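Local atomic coordinates of diphosphomevalonate decarboxylase, putative (Trypanosoma brucei, PDB entry 2HKE), a protein that probably catalyses the ATP-dependent decarboxylation of (R)-5-diphosphomevalonate to isopentenyl diphosphate, a building block for isoprenoids and sterols in the mevalonate pathway. Residues Ala10-Ala15 against Ala110-Ser115; Lys18-Arg23 against Phe292-Asn297; Ile30-Asp35 against Ser167-Thr172; Gln204-Thr209 against Pro260-Ala265; Asp250-Cys255 against Asp268-Ile273. The protein carries 1 engineered substitution. All blocks are in the same frame, centred on the assembly; numbering follows the deposited sequence.

Contact 1 of 5, residues Ala10-Ala15 against Ala110-Ser115; sequences APINIA and AGMASS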
# COMPACT_ATOMS: atom_id res chain seq x y z
N ALA A 10 7.71 9.03 -2.87
CA ALA A 10 6.91 7.89 -3.32
C ALA A 10 5.59 7.79 -2.56
O ALA A 10 5.52 8.05 -1.35
CB ALA A 10 7.72 6.60 -3.19
N PRO A 11 4.54 7.29 -3.24
CA PRO A 11 3.22 7.10 -2.63
C PRO A 11 3.06 5.71 -2.01
O PRO A 11 3.80 4.78 -2.36
CB PRO A 11 2.32 7.17 -3.84
CG PRO A 11 3.09 6.42 -4.89
CD PRO A 11 4.55 6.85 -4.65
N ILE A 12 2.04 5.54 -1.16
CA ILE A 12 1.67 4.16 -0.79
C ILE A 12 0.85 3.51 -1.90
O ILE A 12 0.44 4.15 -2.84
CB ILE A 12 0.90 4.12 0.57
CG1 ILE A 12 -0.37 4.96 0.53
CG2 ILE A 12 1.82 4.58 1.71
CD1 ILE A 12 -1.23 4.77 1.75
N ASN A 13 0.55 2.22 -1.74
CA ASN A 13 -0.35 1.55 -2.63
C ASN A 13 -1.21 0.62 -1.80
O ASN A 13 -0.90 0.34 -0.60
CB ASN A 13 0.43 0.75 -3.71
CG ASN A 13 1.21 -0.42 -3.15
OD1 ASN A 13 0.65 -1.46 -2.91
ND2 ASN A 13 2.52 -0.25 -2.96
N ILE A 14 -2.32 0.21 -2.38
CA ILE A 14 -3.23 -0.73 -1.70
C ILE A 14 -3.44 -1.96 -2.55
O ILE A 14 -3.98 -1.87 -3.64
CB ILE A 14 -4.57 -0.07 -1.26
CG1 ILE A 14 -5.48 -1.09 -0.52
CG2 ILE A 14 -5.33 0.55 -2.47
CD1 ILE A 14 -4.84 -1.57 0.82
N ALA A 15 -3.04 -3.12 -2.02
CA ALA A 15 -3.27 -4.38 -2.71
C ALA A 15 -4.74 -4.77 -2.63
O ALA A 15 -5.30 -4.81 -1.53
CB ALA A 15 -2.48 -5.50 -2.11
N ALA A 110 -1.77 6.43 12.61
CA ALA A 110 -2.81 6.08 11.67
C ALA A 110 -2.57 4.68 11.06
O ALA A 110 -3.49 4.04 10.51
CB ALA A 110 -2.92 7.16 10.59
N GLY A 111 -1.34 4.17 11.18
CA GLY A 111 -1.03 2.81 10.72
C GLY A 111 -1.03 2.67 9.21
O GLY A 111 -1.29 1.58 8.70
N MET A 112 -0.75 3.76 8.48
CA MET A 112 -0.64 3.71 7.02
C MET A 112 0.61 2.93 6.65
O MET A 112 1.61 2.93 7.40
CB MET A 112 -0.57 5.11 6.42
CG MET A 112 -1.71 6.05 6.82
SD MET A 112 -3.29 5.30 6.57
CE MET A 112 -3.48 5.52 4.78
N ALA A 113 0.58 2.30 5.47
CA ALA A 113 1.64 1.37 5.05
C ALA A 113 2.81 2.16 4.51
O ALA A 113 3.19 2.02 3.33
CB ALA A 113 1.10 0.42 3.97
N SER A 114 3.38 3.01 5.37
CA SER A 114 4.37 3.96 4.93
C SER A 114 5.74 3.31 4.71
O SER A 114 6.65 3.92 4.14
CB SER A 114 4.44 5.15 5.91
OG SER A 114 4.82 4.73 7.21
N SER A 115 5.91 2.07 5.15
CA SER A 115 7.15 1.34 4.81
C SER A 115 7.23 1.05 3.31
O SER A 115 8.31 1.13 2.70
CB SER A 115 7.25 0.04 5.62
OG SER A 115 6.56 -0.98 4.93
O HOH W 1 1.57 0.87 1.03
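I12 leans against M112 and A113 where the loop 110-115 runs into helix 114-130. The sequence around 110-115 matches the glycine-rich phosphate-binding motif of the GHMP kinase superfamily, to which this enzyme family belongs. I12 itself sits in the strand 5-15, at its bulge or short break, and faces the loop. It gives up more surface here than any other residue of the two segments.

Its two branches touch different parts of the loop. CG1 stands between the backbone N and the carbonyl carbon (chi1 59°). CG2 is then left beside the backbone N, and it is CG2 that meets the loop backbone. I12 CG2 lies 3.3 Å from A113 O, a close van der Waals approach of a methyl to a carbonyl. The other branch ends in CD1, which touches M112 CE at 3.8 Å. The side chains of I12 and M112 cross at about a right angle. The M112 chain is bent at chi2 (-50°) and chi3 (-79°), which brings CE to I12. F106 touches both I12 and M112, and S117 of the following helix also packs on I12.

A113 contributes mainly through its carbonyl. It is the centre of an inverse gamma turn, closed by a weak bond from S114 N to M112 O. No direct hydrogen bond joins the two segments. The side chain of N13 starts away from the loop and is bound by R149, S150 and S146. Its backbone is linked to the loop by one water, which accepts from N13 N at 3.2 Å and can donate to A113 O at 3.0 Å.

Contact 2 of 5, residues Lys18-Arg23 against Phe292-Asn297; sequences KYWGKR and FDAGAN. With SO4 (sulfate ion), chain C.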
# COMPACT_ATOMS: atom_id res chain seq x y z
N LYS A 18 -4.08 -9.86 -2.58
CA LYS A 18 -3.12 -9.75 -1.48
C LYS A 18 -1.78 -10.49 -1.57
O LYS A 18 -1.72 -11.64 -1.97
CB LYS A 18 -3.81 -10.19 -0.21
CG LYS A 18 -5.15 -9.45 0.07
CD LYS A 18 -4.88 -7.98 0.33
CE LYS A 18 -6.12 -7.23 0.79
NZ LYS A 18 -5.84 -5.75 1.07
N TYR A 19 -0.74 -9.80 -1.11
CA TYR A 19 0.54 -10.41 -0.81
C TYR A 19 0.46 -10.92 0.65
O TYR A 19 0.27 -10.15 1.55
CB TYR A 19 1.63 -9.35 -0.95
CG TYR A 19 2.97 -9.61 -0.26
CD1 TYR A 19 3.62 -10.83 -0.40
CD2 TYR A 19 3.60 -8.61 0.48
CE1 TYR A 19 4.84 -11.06 0.21
CE2 TYR A 19 4.84 -8.81 1.07
CZ TYR A 19 5.43 -10.03 0.96
OH TYR A 19 6.65 -10.22 1.53
N TRP A 20 0.60 -12.24 0.86
CA TRP A 20 0.64 -12.79 2.18
C TRP A 20 1.34 -14.12 2.09
O TRP A 20 0.73 -15.12 1.79
CB TRP A 20 -0.76 -12.92 2.78
CG TRP A 20 -0.76 -13.13 4.26
CD1 TRP A 20 -1.12 -14.27 4.93
CD2 TRP A 20 -0.50 -12.16 5.24
NE1 TRP A 20 -1.02 -14.08 6.30
CE2 TRP A 20 -0.65 -12.77 6.50
CE3 TRP A 20 -0.11 -10.82 5.19
CZ2 TRP A 20 -0.42 -12.09 7.68
CZ3 TRP A 20 0.14 -10.15 6.39
CH2 TRP A 20 -0.02 -10.80 7.61
N GLY A 21 2.65 -14.09 2.28
CA GLY A 21 3.50 -15.25 2.25
C GLY A 21 4.69 -15.15 1.30
O GLY A 21 4.52 -14.81 0.10
N LYS A 22 5.87 -15.49 1.82
CA LYS A 22 7.06 -15.70 1.01
C LYS A 22 7.30 -17.19 0.76
O LYS A 22 7.23 -18.01 1.69
CB LYS A 22 8.27 -15.07 1.68
CG LYS A 22 8.13 -13.55 1.91
CD LYS A 22 9.24 -13.03 2.78
CE LYS A 22 9.16 -11.55 3.18
NZ LYS A 22 7.98 -11.25 3.96
N ARG A 23 7.61 -17.52 -0.49
CA ARG A 23 7.88 -18.90 -0.86
C ARG A 23 9.25 -19.42 -0.43
O ARG A 23 10.12 -18.66 0.03
CB ARG A 23 7.65 -19.08 -2.36
CG ARG A 23 8.66 -18.38 -3.26
CD ARG A 23 8.42 -18.76 -4.72
NE ARG A 23 9.46 -18.30 -5.64
CZ ARG A 23 9.40 -17.20 -6.39
NH1 ARG A 23 8.40 -16.35 -6.26
NH2 ARG A 23 10.38 -16.90 -7.23
N PHE A 292 -9.18 -4.52 3.65
CA PHE A 292 -8.28 -4.38 4.77
C PHE A 292 -6.96 -5.05 4.43
O PHE A 292 -6.97 -6.09 3.78
CB PHE A 292 -8.88 -5.04 6.04
CG PHE A 292 -10.17 -4.40 6.49
CD1 PHE A 292 -11.34 -4.71 5.83
CD2 PHE A 292 -10.21 -3.46 7.52
CE1 PHE A 292 -12.54 -4.14 6.19
CE2 PHE A 292 -11.39 -2.87 7.87
CZ PHE A 292 -12.55 -3.19 7.20
N ASP A 293 -5.86 -4.47 4.89
CA ASP A 293 -4.51 -5.00 4.61
C ASP A 293 -3.68 -5.20 5.90
O ASP A 293 -2.73 -4.50 6.18
CB ASP A 293 -3.80 -4.04 3.64
CG ASP A 293 -2.88 -4.76 2.61
OD1 ASP A 293 -3.28 -5.77 1.98
OD2 ASP A 293 -1.70 -4.33 2.46
N ALA A 294 -3.99 -6.19 6.71
CA ALA A 294 -3.11 -6.45 7.89
C ALA A 294 -3.15 -5.31 8.91
O ALA A 294 -2.15 -4.93 9.53
CB ALA A 294 -1.63 -6.80 7.51
N GLY A 295 -4.34 -4.77 9.06
CA GLY A 295 -4.56 -3.66 9.96
C GLY A 295 -6.05 -3.46 10.07
O GLY A 295 -6.82 -4.18 9.43
N ALA A 296 -6.45 -2.48 10.87
CA ALA A 296 -7.84 -2.22 11.12
C ALA A 296 -8.43 -1.23 10.11
O ALA A 296 -9.64 -1.14 10.01
CB ALA A 296 -8.04 -1.65 12.55
N ASN A 297 -7.59 -0.46 9.43
CA ASN A 297 -8.10 0.61 8.54
C ASN A 297 -8.85 -0.01 7.38
O ASN A 297 -8.43 -1.05 6.86
CB ASN A 297 -6.98 1.46 7.97
CG ASN A 297 -6.16 2.18 9.00
OD1 ASN A 297 -6.63 2.51 10.08
ND2 ASN A 297 -4.90 2.48 8.64
S SO4 C . 7.74 -7.72 3.88
O1 SO4 C . 8.19 -8.80 4.73
O2 SO4 C . 6.34 -7.47 4.10
O3 SO4 C . 8.48 -6.50 4.18
O4 SO4 C . 7.92 -8.09 2.47
O HOH W 2 -1.23 -7.43 0.68
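K18 reaches across to D293 and the carbonyl of F292, joining the two domains of a GHMP-type fold. The loop 292-297 links strands 288-291 and 298-303 of the C-terminal domain. Its DAGAN sequence resembles the third conserved motif of this superfamily.

The tight part is the ammonium of K18. K18 NZ forms a salt bridge with D293 OD1 at 2.7 Å. It meets that oxygen on its anti side, 33° out of the carboxylate plane. K18 NZ also bonds to F292 O at 3.0 Å, coming from above the carbonyl plane. A15 O and T291 OG1 are two further partners, so four acceptors surround three N-H protons and at least one is shared. A bend at chi2 (-65°) carries NZ there.

The looser part lies beyond. W20 CZ3 only brushes A294 CB at 4.0 Å, while W20 NE1 is bound to S206. A water joins Y19 N to D293 OD1. Y19 and K22 turn from the loop to a sulfate, which T200, R77, G145 and S144 also bind. K22 NZ donates to Y19 OH at 3.0 Å and to sulfate O1 at 2.6 Å, and Y19 OH donates to sulfate O4 at 2.7 Å.

Contact 3 of 5, residues Ile30-Asp35 against Ser167-Thr172; sequences ILPTND and SDCVAT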
# COMPACT_ATOMS: atom_id res chain seq x y z
N ILE A 30 12.88 -11.79 -0.70
CA ILE A 30 11.49 -11.26 -0.73
C ILE A 30 10.81 -11.74 -2.04
O ILE A 30 10.45 -10.97 -2.94
CB ILE A 30 11.43 -9.71 -0.53
CG1 ILE A 30 12.42 -9.23 0.56
CG2 ILE A 30 9.97 -9.27 -0.25
CD1 ILE A 30 12.22 -9.87 1.93
N LEU A 31 10.59 -13.05 -2.10
CA LEU A 31 9.96 -13.72 -3.23
C LEU A 31 8.64 -14.31 -2.73
O LEU A 31 8.63 -15.08 -1.75
CB LEU A 31 10.85 -14.83 -3.82
CG LEU A 31 12.31 -14.47 -3.98
CD1 LEU A 31 13.07 -15.67 -4.53
CD2 LEU A 31 12.43 -13.29 -4.92
N PRO A 32 7.52 -13.88 -3.31
CA PRO A 32 6.24 -14.20 -2.72
C PRO A 32 5.70 -15.56 -3.19
O PRO A 32 6.16 -16.07 -4.22
CB PRO A 32 5.38 -13.08 -3.18
CG PRO A 32 5.87 -12.76 -4.54
CD PRO A 32 7.36 -13.01 -4.48
N THR A 33 4.74 -16.11 -2.44
CA THR A 33 4.05 -17.34 -2.88
C THR A 33 3.10 -17.13 -4.05
O THR A 33 2.75 -18.09 -4.75
CB THR A 33 3.25 -17.96 -1.73
OG1 THR A 33 2.41 -16.96 -1.12
CG2 THR A 33 4.15 -18.48 -0.68
N ASN A 34 2.63 -15.90 -4.26
CA ASN A 34 1.65 -15.64 -5.32
C ASN A 34 1.80 -14.19 -5.79
O ASN A 34 2.43 -13.36 -5.10
CB ASN A 34 0.23 -15.88 -4.80
CG ASN A 34 -0.05 -15.15 -3.49
OD1 ASN A 34 0.19 -15.72 -2.41
ND2 ASN A 34 -0.49 -13.85 -3.58
N ASP A 35 1.22 -13.91 -6.94
CA ASP A 35 1.18 -12.55 -7.44
C ASP A 35 0.31 -11.69 -6.52
O ASP A 35 -0.59 -12.17 -5.83
CB ASP A 35 0.55 -12.50 -8.80
CG ASP A 35 1.39 -13.11 -9.92
OD1 ASP A 35 2.57 -13.51 -9.77
OD2 ASP A 35 0.78 -13.18 -11.02
N SER A 167 15.38 -12.69 -10.22
CA SER A 167 15.59 -11.83 -11.39
C SER A 167 14.33 -11.60 -12.22
O SER A 167 14.31 -10.69 -13.05
CB SER A 167 16.73 -12.36 -12.28
OG SER A 167 16.36 -13.62 -12.78
N ASP A 168 13.28 -12.38 -12.00
CA ASP A 168 11.98 -12.14 -12.61
C ASP A 168 10.86 -11.81 -11.59
O ASP A 168 9.68 -11.83 -11.91
CB ASP A 168 11.56 -13.33 -13.47
CG ASP A 168 11.38 -14.61 -12.69
OD1 ASP A 168 11.79 -14.68 -11.51
OD2 ASP A 168 10.84 -15.58 -13.28
N CYS A 169 11.25 -11.54 -10.36
CA CYS A 169 10.29 -11.20 -9.32
C CYS A 169 10.20 -9.67 -9.23
O CYS A 169 11.04 -8.98 -8.61
CB CYS A 169 10.73 -11.83 -8.00
SG CYS A 169 9.63 -11.62 -6.64
N VAL A 170 9.19 -9.12 -9.89
CA VAL A 170 9.19 -7.69 -10.18
C VAL A 170 7.78 -7.21 -10.45
O VAL A 170 6.94 -7.99 -10.85
CB VAL A 170 10.09 -7.43 -11.40
CG1 VAL A 170 9.45 -8.05 -12.65
CG2 VAL A 170 10.41 -5.89 -11.58
N ALA A 171 7.54 -5.91 -10.23
CA ALA A 171 6.24 -5.34 -10.48
C ALA A 171 6.22 -4.81 -11.90
O ALA A 171 7.26 -4.37 -12.40
CB ALA A 171 5.89 -4.20 -9.53
N THR A 172 5.05 -4.89 -12.52
CA THR A 172 4.84 -4.26 -13.81
C THR A 172 3.53 -3.49 -13.82
O THR A 172 2.58 -3.83 -13.09
CB THR A 172 4.82 -5.30 -14.93
OG1 THR A 172 3.84 -6.28 -14.66
CG2 THR A 172 6.12 -6.01 -15.04
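C169 lays its sulfur against L31 and P32, and it makes the contact for the 167-172 side. The contact across the segments is apolar. C169 SG lies 3.4 Å from P32 CD, at the carbon next to the ring nitrogen. It also touches L31 CD2 at 3.7 Å, and C169 CB meets the same methyl. With SG opposite the backbone N (chi1 -176°), the sulfur points at the loop. W158 of strand 155-159 packs on both P32 and C169.

The hydrogen bonds lie within the loop, and none crosses between the segments. T33 OG1 donates to N34 OD1 at 2.9 Å. G21 O is a second acceptor beside that hydroxyl, so the two share or alternate for its one proton. N34 ND2 donates to D35 O at 2.8 Å, with an N-H...O angle of 158°. That oxygen lies close to the amide plane of N34. The amide of N34 is thus held at both ends, and ND2 has K18 O as another partner.

Backbone bonds of L31 with R23 and of T33 with G21 pair the loop with 21-23. The loop after strand 5-15 thus packs on the turn leading into 170-175, an edge strand of the N-terminal sheet that forms a hairpin with 155-159.

Contact 4 of 5, residues Gln204-Thr209 against Pro260-Ala265; sequences QQSLKT and PKITYA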
# COMPACT_ATOMS: atom_id res chain seq x y z
N GLN A 204 4.41 -15.64 7.40
CA GLN A 204 5.06 -16.96 7.36
C GLN A 204 4.36 -17.92 8.37
O GLN A 204 4.27 -19.10 8.12
CB GLN A 204 6.54 -16.85 7.66
CG GLN A 204 7.31 -16.03 6.59
CD GLN A 204 6.99 -16.49 5.16
OE1 GLN A 204 6.10 -15.93 4.50
NE2 GLN A 204 7.64 -17.55 4.71
N GLN A 205 3.85 -17.39 9.46
CA GLN A 205 3.10 -18.23 10.39
C GLN A 205 1.84 -18.75 9.71
O GLN A 205 1.47 -19.91 9.82
CB GLN A 205 2.81 -17.46 11.67
CG GLN A 205 2.44 -18.34 12.86
CD GLN A 205 3.56 -19.27 13.35
OE1 GLN A 205 4.74 -19.11 12.99
NE2 GLN A 205 3.18 -20.26 14.19
N SER A 206 1.17 -17.89 8.93
CA SER A 206 0.01 -18.34 8.11
C SER A 206 0.40 -19.40 7.12
O SER A 206 -0.28 -20.35 6.95
CB SER A 206 -0.64 -17.15 7.37
OG SER A 206 -1.17 -16.21 8.26
N LEU A 207 1.53 -19.23 6.45
CA LEU A 207 1.93 -20.16 5.46
C LEU A 207 2.20 -21.50 6.10
O LEU A 207 1.87 -22.51 5.49
CB LEU A 207 3.18 -19.68 4.72
CG LEU A 207 3.62 -20.42 3.48
CD1 LEU A 207 2.53 -20.56 2.39
CD2 LEU A 207 4.85 -19.61 2.93
N LYS A 208 2.77 -21.48 7.30
CA LYS A 208 3.07 -22.71 8.05
C LYS A 208 1.82 -23.43 8.59
O LYS A 208 1.80 -24.65 8.66
CB LYS A 208 3.98 -22.36 9.23
CG LYS A 208 4.63 -23.54 9.97
CD LYS A 208 5.27 -23.06 11.25
CE LYS A 208 6.07 -24.18 11.95
NZ LYS A 208 6.79 -23.63 13.17
N THR A 209 0.81 -22.67 9.02
CA THR A 209 -0.26 -23.21 9.85
C THR A 209 -1.70 -23.06 9.36
O THR A 209 -2.57 -23.86 9.74
CB THR A 209 -0.17 -22.63 11.28
OG1 THR A 209 -0.47 -21.22 11.26
CG2 THR A 209 1.26 -22.87 11.86
N PRO A 260 -0.47 -19.46 16.29
CA PRO A 260 -1.55 -18.79 17.02
C PRO A 260 -2.33 -17.84 16.11
O PRO A 260 -1.79 -17.34 15.11
CB PRO A 260 -0.82 -17.96 18.06
CG PRO A 260 0.56 -18.44 18.08
CD PRO A 260 0.85 -19.09 16.80
N LYS A 261 -3.60 -17.61 16.46
CA LYS A 261 -4.48 -16.74 15.69
C LYS A 261 -3.88 -15.34 15.59
O LYS A 261 -3.27 -14.82 16.53
CB LYS A 261 -5.83 -16.66 16.37
CG LYS A 261 -6.95 -16.08 15.59
CD LYS A 261 -8.23 -16.06 16.49
CE LYS A 261 -9.30 -15.10 15.95
NZ LYS A 261 -10.64 -15.19 16.70
N ILE A 262 -4.07 -14.76 14.42
CA ILE A 262 -3.65 -13.39 14.14
C ILE A 262 -4.91 -12.55 13.94
O ILE A 262 -5.79 -12.93 13.12
CB ILE A 262 -2.84 -13.29 12.82
CG1 ILE A 262 -1.53 -14.08 12.90
CG2 ILE A 262 -2.58 -11.79 12.48
CD1 ILE A 262 -0.74 -14.21 11.53
N THR A 263 -4.98 -11.43 14.64
CA THR A 263 -6.13 -10.52 14.55
C THR A 263 -5.66 -9.11 14.35
O THR A 263 -5.05 -8.51 15.25
CB THR A 263 -6.96 -10.54 15.85
OG1 THR A 263 -7.29 -11.90 16.17
CG2 THR A 263 -8.23 -9.71 15.67
N TYR A 264 -5.95 -8.55 13.18
CA TYR A 264 -5.67 -7.15 12.96
C TYR A 264 -6.95 -6.31 12.96
O TYR A 264 -6.87 -5.10 13.10
CB TYR A 264 -4.94 -7.00 11.63
CG TYR A 264 -3.61 -7.67 11.57
CD1 TYR A 264 -2.62 -7.38 12.49
CD2 TYR A 264 -3.31 -8.57 10.55
CE1 TYR A 264 -1.34 -8.01 12.40
CE2 TYR A 264 -2.08 -9.18 10.46
CZ TYR A 264 -1.08 -8.87 11.36
OH TYR A 264 0.15 -9.51 11.23
N ALA A 265 -8.08 -6.94 12.68
CA ALA A 265 -9.37 -6.23 12.59
C ALA A 265 -9.94 -6.00 13.99
O ALA A 265 -9.70 -6.78 14.90
CB ALA A 265 -10.30 -7.04 11.82
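Q205 and P260 meet with their side chains at about a right angle. The amide of Q205 comes to the pyrrolidine ring at one corner, with NE2 3.7 Å from P260 CD. This is packing, since the polar partner of NE2 is E259 O, just before the proline. The peptide bond between E259 and P260 is cis. Q205 gets there by a bend at chi2 (65°), which turns its amide toward P260.

One residue further, S206 faces I262 end to end. I262 CD1 approaches S206 OG at 3.9 Å. That hydroxyl is engaged with T258 OG1, and the methyl merely covers it. The other branch of I262 points along its own segment. I262 CG2 lies over one face of the Y264 ring, 3.3 Å above its plane and toward the rim.

T209 is the last residue of the helix. T209 OG1 donates to Q205 O at 2.7 Å from above the carbonyl plane, and T209 N binds the same oxygen. E259 N is a further partner of T209 OG1. The contact therefore fastens the last turns of helix 199-209 to the loop between helices 237-256 and 267-283, with I254 of helix 237-256 touching S206 and C255 touching I262.

Contact 5 of 5, residues Asp250-Cys255 against Asp268-Ile273; sequences DLQEIC and DSYAMI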
# COMPACT_ATOMS: atom_id res chain seq x y z
N ASP A 250 -10.81 -13.15 2.63
CA ASP A 250 -9.93 -14.33 2.69
C ASP A 250 -8.68 -14.09 3.55
O ASP A 250 -8.28 -14.98 4.33
CB ASP A 250 -9.53 -14.83 1.30
CG ASP A 250 -10.64 -15.59 0.56
OD1 ASP A 250 -11.73 -15.88 1.12
OD2 ASP A 250 -10.40 -15.95 -0.64
N LEU A 251 -8.07 -12.92 3.45
CA LEU A 251 -6.91 -12.63 4.29
C LEU A 251 -7.30 -12.60 5.76
O LEU A 251 -6.58 -13.13 6.62
CB LEU A 251 -6.31 -11.30 3.88
CG LEU A 251 -5.12 -10.80 4.70
CD1 LEU A 251 -4.01 -11.87 4.73
CD2 LEU A 251 -4.56 -9.48 4.11
N GLN A 252 -8.48 -12.05 6.07
CA GLN A 252 -8.91 -12.06 7.47
C GLN A 252 -9.16 -13.53 7.92
O GLN A 252 -8.83 -13.87 9.07
CB GLN A 252 -10.14 -11.16 7.70
CG GLN A 252 -9.75 -9.67 7.68
CD GLN A 252 -10.91 -8.74 7.67
OE1 GLN A 252 -12.05 -9.12 7.30
NE2 GLN A 252 -10.65 -7.49 8.04
N GLU A 253 -9.70 -14.36 7.06
CA GLU A 253 -9.95 -15.76 7.42
C GLU A 253 -8.65 -16.52 7.55
O GLU A 253 -8.52 -17.39 8.45
CB GLU A 253 -10.90 -16.43 6.43
CG GLU A 253 -11.41 -17.78 6.97
CD GLU A 253 -12.28 -18.57 5.98
OE1 GLU A 253 -12.55 -18.07 4.87
OE2 GLU A 253 -12.66 -19.73 6.33
N ILE A 254 -7.70 -16.23 6.67
CA ILE A 254 -6.36 -16.80 6.80
C ILE A 254 -5.75 -16.48 8.14
O ILE A 254 -5.23 -17.36 8.83
CB ILE A 254 -5.44 -16.37 5.65
CG1 ILE A 254 -5.87 -17.09 4.37
CG2 ILE A 254 -4.00 -16.75 5.98
CD1 ILE A 254 -5.40 -16.45 3.09
N CYS A 255 -5.80 -15.21 8.52
CA CYS A 255 -5.27 -14.78 9.80
C CYS A 255 -6.00 -15.50 10.96
O CYS A 255 -5.39 -15.91 11.93
CB CYS A 255 -5.36 -13.28 9.92
SG CYS A 255 -4.04 -12.49 8.90
N ASP A 268 -14.82 -2.22 14.90
CA ASP A 268 -15.06 -1.10 13.95
C ASP A 268 -14.81 -1.56 12.51
O ASP A 268 -15.62 -1.28 11.62
CB ASP A 268 -14.17 0.08 14.24
CG ASP A 268 -14.59 0.87 15.45
OD1 ASP A 268 -15.73 0.77 15.90
OD2 ASP A 268 -13.73 1.60 15.95
N SER A 269 -13.71 -2.28 12.29
CA SER A 269 -13.45 -2.93 10.99
C SER A 269 -14.64 -3.76 10.52
O SER A 269 -15.09 -3.64 9.37
CB SER A 269 -12.22 -3.83 11.06
OG SER A 269 -11.11 -3.11 11.51
N TYR A 270 -15.12 -4.64 11.40
CA TYR A 270 -16.22 -5.53 11.06
C TYR A 270 -17.51 -4.78 10.83
O TYR A 270 -18.29 -5.13 9.94
CB TYR A 270 -16.43 -6.64 12.11
CG TYR A 270 -15.24 -7.54 12.32
CD1 TYR A 270 -14.65 -8.21 11.25
CD2 TYR A 270 -14.69 -7.72 13.59
CE1 TYR A 270 -13.55 -9.04 11.44
CE2 TYR A 270 -13.57 -8.56 13.78
CZ TYR A 270 -13.03 -9.22 12.72
OH TYR A 270 -11.94 -10.04 12.91
N ALA A 271 -17.72 -3.70 11.59
CA ALA A 271 -18.90 -2.90 11.35
C ALA A 271 -18.83 -2.22 9.96
O ALA A 271 -19.83 -2.06 9.30
CB ALA A 271 -19.02 -1.84 12.42
N MET A 272 -17.63 -1.80 9.57
CA MET A 272 -17.43 -1.21 8.23
C MET A 272 -17.76 -2.22 7.15
O MET A 272 -18.39 -1.86 6.15
CB MET A 272 -16.02 -0.62 8.07
CG MET A 272 -15.89 0.78 8.66
SD MET A 272 -16.85 2.08 7.88
CE MET A 272 -15.98 2.24 6.28
N ILE A 273 -17.39 -3.48 7.36
CA ILE A 273 -17.71 -4.50 6.39
C ILE A 273 -19.24 -4.62 6.31
O ILE A 273 -19.79 -4.61 5.23
CB ILE A 273 -17.08 -5.83 6.78
CG1 ILE A 273 -15.56 -5.78 6.62
CG2 ILE A 273 -17.75 -6.98 6.01
CD1 ILE A 273 -14.87 -7.00 7.17
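Q252 reaches from helix 237-256 to I273 and Y270 on helix 267-283. The two helices follow one another in the chain. Their backbones stay well apart, with Q252 CA 10.4 Å from Y270 CA, so the long glutamine spans the gap. The closest approach is Q252 OE1 to I273 CD1, at 3.5 Å. The two side chains come from opposite directions, the amide oxygen meeting the CD1 methyl. Q252 OE1 also comes within 4.4 Å of Y270 CE1, obliquely to the ring.

The reach of Q252 follows from its shape. CG lies opposite the carbonyl carbon (chi1 -74°), and beyond it the chain is extended (chi2 170°). The amide thus stands out from the helix toward its neighbour. I273 CG1 lies opposite its own carbonyl carbon, and chi2 of 172° extends CD1 toward Q252. Regular helix bonds carry both residues, such as I273 N to S269 O at 3.1 Å.

The second shell surrounds both groups. The ring of F292 packs on Q252, I273 and S269. S269 OG is bonded to A296 O and to T266 N, which ties the start of helix 267-283 to the 292-297 loop. Further out, D250 forms a salt bridge with R224, and D268 one with K354.

No hydrogen bond crosses between the two helical segments. The amide oxygen of Q252 is set against a methyl, which offers it no directional bond. The pair therefore adds packing between the helices and little specificity.

In the fold
Contact 1 lies near the centre of the chain yet is only partly buried; it is apolar, with one bridging water. Contact 4 lies farthest out, about 20 Å from that centre, and includes exposed P260. Contacts 2 and 3 are the most thoroughly buried. Contact 2 relies on charge and joins the two domains. Contact 3 is apolar and stays in the N-terminal domain, as does contact 1. Contacts 4 and 5 are partly buried packing in the C-terminal domain. They meet where helix 237-256 runs into the loop 260-265. Contact 2 touches all the others: N297 binds A110, G21 pairs with T33, K22 meets Q204, and A296 O meets S269 OG.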